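Local atomic coordinates of ribonucleoside triphosphate reductase (Lactobacillus leichmannii, PDB entry 1L1L), a protein that catalyses the adenosylcobalamin-dependent reduction of ribonucleoside triphosphates to 2'-deoxyribonucleoside triphosphates, working as an allosterically regulated monomer. Residues A[364-367]-A[368-372]; A[659-662]-A[663-667]; A[714-717]-A[718-722]. All blocks are in the same frame, centred on the assembly; numbering follows the deposited sequence.

Interactions 1 and 2 are neighbours, their centres about 10 Å apart: interaction 1 lies on helix 363-373, interaction 2 on and just ahead of helix 661-667. The helices meet there, with Ala367 CB 3.7 Å from Glu662 CB. Both connect strands of one mixed sheet in the alpha-beta barrel, interaction 1 between 350-356 and 377-380, interaction 2 between 650-653 and 674-679. Strand 119-123, outermost at the far edge from 650-653, carries Cys119 of the Cys119-Cys419 disulfide; none of the three contacts includes either cysteine. Interaction 3 stands apart near the C-terminus, its centre about 55 Å from that of interaction 1 and 57 Å from that of interaction 2, across the centre of the chain.

Interaction 1: residues A[364-367]-A[368-372]; sequences QPIA and AGIRE
Ala368, Gly369, Ile370 and Arg371 each donate a backbone N-H four residues back, to the carbonyls of Gln364, Pro365, Ile366 and Ala367, in regular alpha-helical fashion. The Ile370 N to Ile366 O bond, 3.0 Å long, is the straightest of the four at 168°, whereas the longest runs 3.2 Å from Ala368 N to Gln364 O. Pro365 suits its place near the start of helix 363-373: its ring nitrogen has no hydrogen to give, yet its oxygen still receives Gly369 N at 3.0 Å. Ile366 and Ile370 lie side by side and point the same way. Both have CG1 beside the backbone N and CG2 anti to it (chi1 -71° and -68°); this turns CG2 of Ile366 along the helix, and the extended CG1-CD1 arm of Ile370 brings CD1 to it at 3.7 Å. The two branched aliphatic chains thus form one apolar patch on the buried side. Arg371 lays its methylene carbons alongside the Ala367 carbonyl, CG coming nearest to Ala367 O at a tight 2.9 Å and CD following at 3.5 Å, before a bend at chi3 carries the guanidinium onward into a long, weak ion pair with Asp659. Helix 363-373 is the connection of a beta-alpha-beta unit, between the parallel neighbouring strands 350-356 and 377-380. Ala367 and Ile370 meet helix 661-667, the small alanine lying against Val661 and Glu662, Ile370 against Leu665.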
loop_
_atom_site.group_PDB
_atom_site.type_symbol
_atom_site.label_atom_id
_atom_site.label_comp_id
_atom_site.label_asym_id
_atom_site.label_seq_id
_atom_site.Cartn_x
_atom_site.Cartn_y
_atom_site.Cartn_z
ATOM N N GLN A 364 -14.012 21.298 13.817
ATOM C CA GLN A 364 -15.145 21.881 13.120
ATOM C C GLN A 364 -14.933 21.974 11.597
ATOM O O GLN A 364 -15.715 21.427 10.810
ATOM C CB GLN A 364 -15.434 23.255 13.728
ATOM C CG GLN A 364 -16.668 23.944 13.200
ATOM C CD GLN A 364 -17.037 25.151 14.045
ATOM O OE1 GLN A 364 -17.630 25.012 15.118
ATOM N NE2 GLN A 364 -16.669 26.339 13.576
ATOM N N PRO A 365 -13.870 22.664 11.156
ATOM C CA PRO A 365 -13.669 22.754 9.707
ATOM C C PRO A 365 -13.258 21.412 9.084
ATOM O O PRO A 365 -13.601 21.111 7.942
ATOM C CB PRO A 365 -12.598 23.836 9.582
ATOM C CG PRO A 365 -11.796 23.659 10.832
ATOM C CD PRO A 365 -12.852 23.440 11.886
ATOM N N ILE A 366 -12.531 20.598 9.841
ATOM C CA ILE A 366 -12.111 19.291 9.346
ATOM C C ILE A 366 -13.337 18.432 9.059
ATOM O O ILE A 366 -13.415 17.744 8.037
ATOM C CB ILE A 366 -11.207 18.584 10.381
ATOM C CG1 ILE A 366 -9.849 19.292 10.428
ATOM C CG2 ILE A 366 -11.052 17.095 10.033
ATOM C CD1 ILE A 366 -8.921 18.781 11.509
ATOM N N ALA A 367 -14.300 18.481 9.971
ATOM C CA ALA A 367 -15.532 17.720 9.832
ATOM C C ALA A 367 -16.322 18.198 8.625
ATOM O O ALA A 367 -16.957 17.399 7.939
ATOM C CB ALA A 367 -16.377 17.854 11.096
ATOM N N ALA A 368 -16.287 19.502 8.365
ATOM C CA ALA A 368 -17.017 20.058 7.228
ATOM C C ALA A 368 -16.424 19.491 5.941
ATOM O O ALA A 368 -17.156 19.090 5.029
ATOM C CB ALA A 368 -16.925 21.590 7.233
ATOM N N GLY A 369 -15.096 19.455 5.873
ATOM C CA GLY A 369 -14.435 18.906 4.698
ATOM C C GLY A 369 -14.806 17.438 4.509
ATOM O O GLY A 369 -15.210 17.017 3.426
ATOM N N ILE A 370 -14.689 16.664 5.585
ATOM C CA ILE A 370 -14.985 15.238 5.547
ATOM C C ILE A 370 -16.401 14.949 5.064
ATOM O O ILE A 370 -16.618 14.023 4.286
ATOM C CB ILE A 370 -14.760 14.599 6.946
ATOM C CG1 ILE A 370 -13.267 14.606 7.282
ATOM C CG2 ILE A 370 -15.314 13.181 6.978
ATOM C CD1 ILE A 370 -12.956 14.194 8.716
ATOM N N ARG A 371 -17.368 15.747 5.511
ATOM C CA ARG A 371 -18.758 15.539 5.108
ATOM C C ARG A 371 -18.964 15.786 3.617
ATOM O O ARG A 371 -19.952 15.346 3.036
ATOM C CB ARG A 371 -19.687 16.445 5.920
ATOM C CG ARG A 371 -19.573 16.226 7.413
ATOM C CD ARG A 371 -20.467 17.171 8.193
ATOM N NE ARG A 371 -21.878 16.931 7.923
ATOM C CZ ARG A 371 -22.868 17.491 8.613
ATOM N NH1 ARG A 371 -22.589 18.318 9.613
ATOM N NH2 ARG A 371 -24.134 17.224 8.309
ATOM N N GLU A 372 -18.019 16.473 2.991
ATOM C CA GLU A 372 -18.138 16.762 1.573
ATOM C C GLU A 372 -17.477 15.736 0.665
ATOM O O GLU A 372 -18.123 15.159 -0.214
ATOM C CB GLU A 372 -17.536 18.128 1.243
ATOM C CG GLU A 372 -17.587 18.428 -0.252
ATOM C CD GLU A 372 -16.860 19.696 -0.633
ATOM O OE1 GLU A 372 -17.191 20.765 -0.079
ATOM O OE2 GLU A 372 -15.958 19.626 -1.496
#

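Interaction 2: residues A[659-662]-A[663-667]; sequences DQVE and SLLRQ
Glu662 and Arg666, one helical turn apart, are joined by a salt bridge in which the carboxylate oxygen OE2 of Glu662 meets NH1 of Arg666 at 2.7 Å. OE1 of Glu662 stays 4.1 Å from that NH1, so one oxygen does the work; the two chains cross obliquely, with the carboxylate and guanidinium planes 64° apart. Arg666 bends at chi3 (-48°), which brings NH1 back beside the preceding turn, where CB of Glu662 lies at the edge of the guanidinium and in its plane; CG of Glu662 is 3.6 Å from NH1. A more distant, weak ion pair links NH2 of Arg666 to Glu503. Beneath the side chains, Arg666 N donates to Glu662 O at 3.1 Å. Helix 661-667 makes the crossover of a beta-alpha-beta unit between the parallel strands 650-653 and 674-679, at one edge of the mixed sheet. Its inward residues are accordingly apolar: Val661 and Leu665 lie side by side, CG1 to CD1 3.8 Å, and on strand 674-679 Val661 touches Leu677 and Leu665 touches Thr675. Ser663, compact and partly exposed, sets its CB 3.5 Å from the oxygen of Gln660. That same oxygen receives Leu664 N at 2.9 Å, nearly along the C=O axis. Gln660 serves here with its aliphatic base, CB approaching CD1 of Leu664 at 4.1 Å. Both Gln660 and Leu664 touch Ile628 of helix 628-641, and Leu664 also reaches Phe632.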
loop_
_atom_site.group_PDB
_atom_site.type_symbol
_atom_site.label_atom_id
_atom_site.label_comp_id
_atom_site.label_asym_id
_atom_site.label_seq_id
_atom_site.Cartn_x
_atom_site.Cartn_y
_atom_site.Cartn_z
ATOM N N ASP A 659 -23.615 14.695 11.417
ATOM C CA ASP A 659 -23.686 15.549 12.595
ATOM C C ASP A 659 -22.870 14.975 13.733
ATOM O O ASP A 659 -22.691 15.627 14.759
ATOM C CB ASP A 659 -25.138 15.687 13.052
ATOM C CG ASP A 659 -26.024 16.279 11.984
ATOM O OD1 ASP A 659 -25.913 17.501 11.729
ATOM O OD2 ASP A 659 -26.822 15.520 11.387
ATOM N N GLN A 660 -22.370 13.755 13.550
ATOM C CA GLN A 660 -21.595 13.095 14.587
ATOM C C GLN A 660 -20.096 13.043 14.336
ATOM O O GLN A 660 -19.338 12.715 15.238
ATOM C CB GLN A 660 -22.099 11.669 14.783
ATOM C CG GLN A 660 -23.527 11.551 15.259
ATOM C CD GLN A 660 -23.959 10.102 15.340
ATOM O OE1 GLN A 660 -23.311 9.289 15.992
ATOM N NE2 GLN A 660 -25.056 9.771 14.671
ATOM N N VAL A 661 -19.672 13.364 13.119
ATOM C CA VAL A 661 -18.255 13.321 12.765
ATOM C C VAL A 661 -17.334 14.146 13.667
ATOM O O VAL A 661 -16.336 13.629 14.175
ATOM C CB VAL A 661 -18.037 13.761 11.288
ATOM C CG1 VAL A 661 -16.550 13.741 10.943
ATOM C CG2 VAL A 661 -18.814 12.836 10.356
ATOM N N GLU A 662 -17.657 15.421 13.868
ATOM C CA GLU A 662 -16.816 16.273 14.703
ATOM C C GLU A 662 -16.786 15.756 16.136
ATOM O O GLU A 662 -15.737 15.740 16.771
ATOM C CB GLU A 662 -17.325 17.724 14.708
ATOM C CG GLU A 662 -16.243 18.724 15.136
ATOM C CD GLU A 662 -16.783 19.921 15.890
ATOM O OE1 GLU A 662 -17.685 20.614 15.365
ATOM O OE2 GLU A 662 -16.292 20.175 17.013
ATOM N N SER A 663 -17.946 15.325 16.622
ATOM C CA SER A 663 -18.101 14.810 17.985
ATOM C C SER A 663 -17.246 13.574 18.253
ATOM O O SER A 663 -16.576 13.474 19.284
ATOM C CB SER A 663 -19.566 14.439 18.251
ATOM O OG SER A 663 -20.451 15.474 17.866
ATOM N N LEU A 664 -17.288 12.622 17.327
ATOM C CA LEU A 664 -16.521 11.400 17.494
ATOM C C LEU A 664 -15.026 11.641 17.351
ATOM O O LEU A 664 -14.230 11.023 18.054
ATOM C CB LEU A 664 -17.013 10.332 16.509
ATOM C CG LEU A 664 -18.388 9.792 16.932
ATOM C CD1 LEU A 664 -19.089 9.112 15.759
ATOM C CD2 LEU A 664 -18.206 8.836 18.108
ATOM N N LEU A 665 -14.629 12.529 16.445
ATOM C CA LEU A 665 -13.210 12.823 16.295
ATOM C C LEU A 665 -12.691 13.386 17.625
ATOM O O LEU A 665 -11.600 13.035 18.091
ATOM C CB LEU A 665 -12.979 13.839 15.165
ATOM C CG LEU A 665 -13.157 13.272 13.749
ATOM C CD1 LEU A 665 -13.248 14.397 12.714
ATOM C CD2 LEU A 665 -11.987 12.326 13.450
ATOM N N ARG A 666 -13.482 14.256 18.247
ATOM C CA ARG A 666 -13.067 14.827 19.522
ATOM C C ARG A 666 -13.047 13.742 20.591
ATOM O O ARG A 666 -12.094 13.628 21.365
ATOM C CB ARG A 666 -14.014 15.957 19.948
ATOM C CG ARG A 666 -14.008 17.167 19.019
ATOM C CD ARG A 666 -14.494 18.423 19.742
ATOM N NE ARG A 666 -15.733 18.194 20.482
ATOM C CZ ARG A 666 -16.929 18.044 19.918
ATOM N NH1 ARG A 666 -17.056 18.102 18.599
ATOM N NH2 ARG A 666 -17.999 17.827 20.672
ATOM N N GLN A 667 -14.091 12.927 20.623
ATOM C CA GLN A 667 -14.169 11.876 21.631
ATOM C C GLN A 667 -12.955 10.963 21.672
ATOM O O GLN A 667 -12.479 10.613 22.748
ATOM C CB GLN A 667 -15.425 11.022 21.434
ATOM C CG GLN A 667 -15.708 10.134 22.638
ATOM C CD GLN A 667 -16.910 9.236 22.457
ATOM O OE1 GLN A 667 -17.887 9.604 21.794
ATOM N NE2 GLN A 667 -16.858 8.053 23.069
#

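Interaction 3: residues A[714-717]-A[718-722]; sequences SQLN and SDVKD
Ser714 O takes two hydrogen bonds from Ser718 in the last turn of helix 709-719, at the surface end of that helix, where the chain leaves helical geometry at Val720. The hydroxyl OG of Ser718 gives one at 2.6 Å and its backbone N the other at 3.0 Å, reaching the oxygen from opposite faces of the carbonyl plane. Serine suits this site because its hydroxyl, held beside its own backbone N (chi1 -49°), can fold back on the previous turn. Gln715 makes a side-chain link of its own: its chain bends at chi2, and NE2 donates to OD2 of Asp719 at 2.7 Å in an almost straight bond of 171°. The acceptor lies in the amide plane, while the donor comes to the anti side of the carboxylate, 26° out of its plane. Leu716 packs on Leu723, where the chain curls back past the helix end, and its CD2 loosely meets Val720 CG2 at 4.4 Å. The same leucine closes the helix with its backbone: Val720 N reaches Leu716 O at 2.7 Å, the nitrogen standing almost in line with the carbonyl bond.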
loop_
_atom_site.group_PDB
_atom_site.type_symbol
_atom_site.label_atom_id
_atom_site.label_comp_id
_atom_site.label_asym_id
_atom_site.label_seq_id
_atom_site.Cartn_x
_atom_site.Cartn_y
_atom_site.Cartn_z
ATOM N N SER A 714 -7.370 -25.585 -16.399
ATOM C CA SER A 714 -6.194 -26.396 -16.674
ATOM C C SER A 714 -6.487 -27.367 -17.817
ATOM O O SER A 714 -5.657 -27.564 -18.706
ATOM C CB SER A 714 -5.781 -27.144 -15.403
ATOM O OG SER A 714 -4.665 -27.987 -15.637
ATOM N N GLN A 715 -7.678 -27.959 -17.799
ATOM C CA GLN A 715 -8.074 -28.899 -18.847
ATOM C C GLN A 715 -8.114 -28.213 -20.215
ATOM O O GLN A 715 -7.554 -28.723 -21.188
ATOM C CB GLN A 715 -9.445 -29.509 -18.512
ATOM C CG GLN A 715 -10.172 -30.176 -19.681
ATOM C CD GLN A 715 -11.081 -29.217 -20.443
ATOM O OE1 GLN A 715 -11.921 -28.530 -19.846
ATOM N NE2 GLN A 715 -10.926 -29.172 -21.768
ATOM N N LEU A 716 -8.772 -27.059 -20.286
ATOM C CA LEU A 716 -8.864 -26.321 -21.539
ATOM C C LEU A 716 -7.476 -25.904 -22.001
ATOM O O LEU A 716 -7.110 -26.092 -23.161
ATOM C CB LEU A 716 -9.728 -25.064 -21.368
ATOM C CG LEU A 716 -11.248 -25.195 -21.473
ATOM C CD1 LEU A 716 -11.924 -23.926 -20.974
ATOM C CD2 LEU A 716 -11.626 -25.477 -22.917
ATOM N N ASN A 717 -6.712 -25.330 -21.081
ATOM C CA ASN A 717 -5.370 -24.867 -21.387
ATOM C C ASN A 717 -4.583 -25.985 -22.073
ATOM O O ASN A 717 -3.834 -25.744 -23.022
ATOM C CB ASN A 717 -4.670 -24.446 -20.099
ATOM C CG ASN A 717 -3.764 -23.253 -20.296
ATOM O OD1 ASN A 717 -3.005 -22.883 -19.396
ATOM N ND2 ASN A 717 -3.842 -22.636 -21.470
ATOM N N SER A 718 -4.774 -27.208 -21.593
ATOM C CA SER A 718 -4.099 -28.379 -22.145
ATOM C C SER A 718 -4.578 -28.736 -23.554
ATOM O O SER A 718 -3.767 -28.948 -24.463
ATOM C CB SER A 718 -4.323 -29.582 -21.233
ATOM O OG SER A 718 -4.052 -29.248 -19.886
ATOM N N ASP A 719 -5.895 -28.805 -23.729
ATOM C CA ASP A 719 -6.481 -29.164 -25.018
ATOM C C ASP A 719 -6.379 -28.055 -26.058
ATOM O O ASP A 719 -6.374 -28.321 -27.259
ATOM C CB ASP A 719 -7.952 -29.558 -24.844
ATOM C CG ASP A 719 -8.148 -30.667 -23.826
ATOM O OD1 ASP A 719 -7.240 -31.513 -23.672
ATOM O OD2 ASP A 719 -9.220 -30.705 -23.187
ATOM N N VAL A 720 -6.297 -26.815 -25.591
ATOM C CA VAL A 720 -6.193 -25.670 -26.486
ATOM C C VAL A 720 -4.807 -25.053 -26.378
ATOM O O VAL A 720 -4.381 -24.665 -25.292
ATOM C CB VAL A 720 -7.247 -24.598 -26.141
ATOM C CG1 VAL A 720 -7.142 -23.433 -27.103
ATOM C CG2 VAL A 720 -8.635 -25.207 -26.193
ATOM N N LYS A 721 -4.106 -24.962 -27.503
ATOM C CA LYS A 721 -2.763 -24.390 -27.517
ATOM C C LYS A 721 -2.806 -22.867 -27.615
ATOM O O LYS A 721 -3.555 -22.304 -28.416
ATOM C CB LYS A 721 -1.962 -24.968 -28.680
ATOM N N ASP A 722 -1.996 -22.211 -26.791
ATOM C CA ASP A 722 -1.920 -20.752 -26.756
ATOM C C ASP A 722 -3.187 -20.106 -26.193
ATOM O O ASP A 722 -3.587 -19.024 -26.630
ATOM C CB ASP A 722 -1.632 -20.194 -28.157
ATOM C CG ASP A 722 -0.237 -20.546 -28.656
ATOM O OD1 ASP A 722 0.112 -20.129 -29.784
ATOM O OD2 ASP A 722 0.510 -21.236 -27.926
#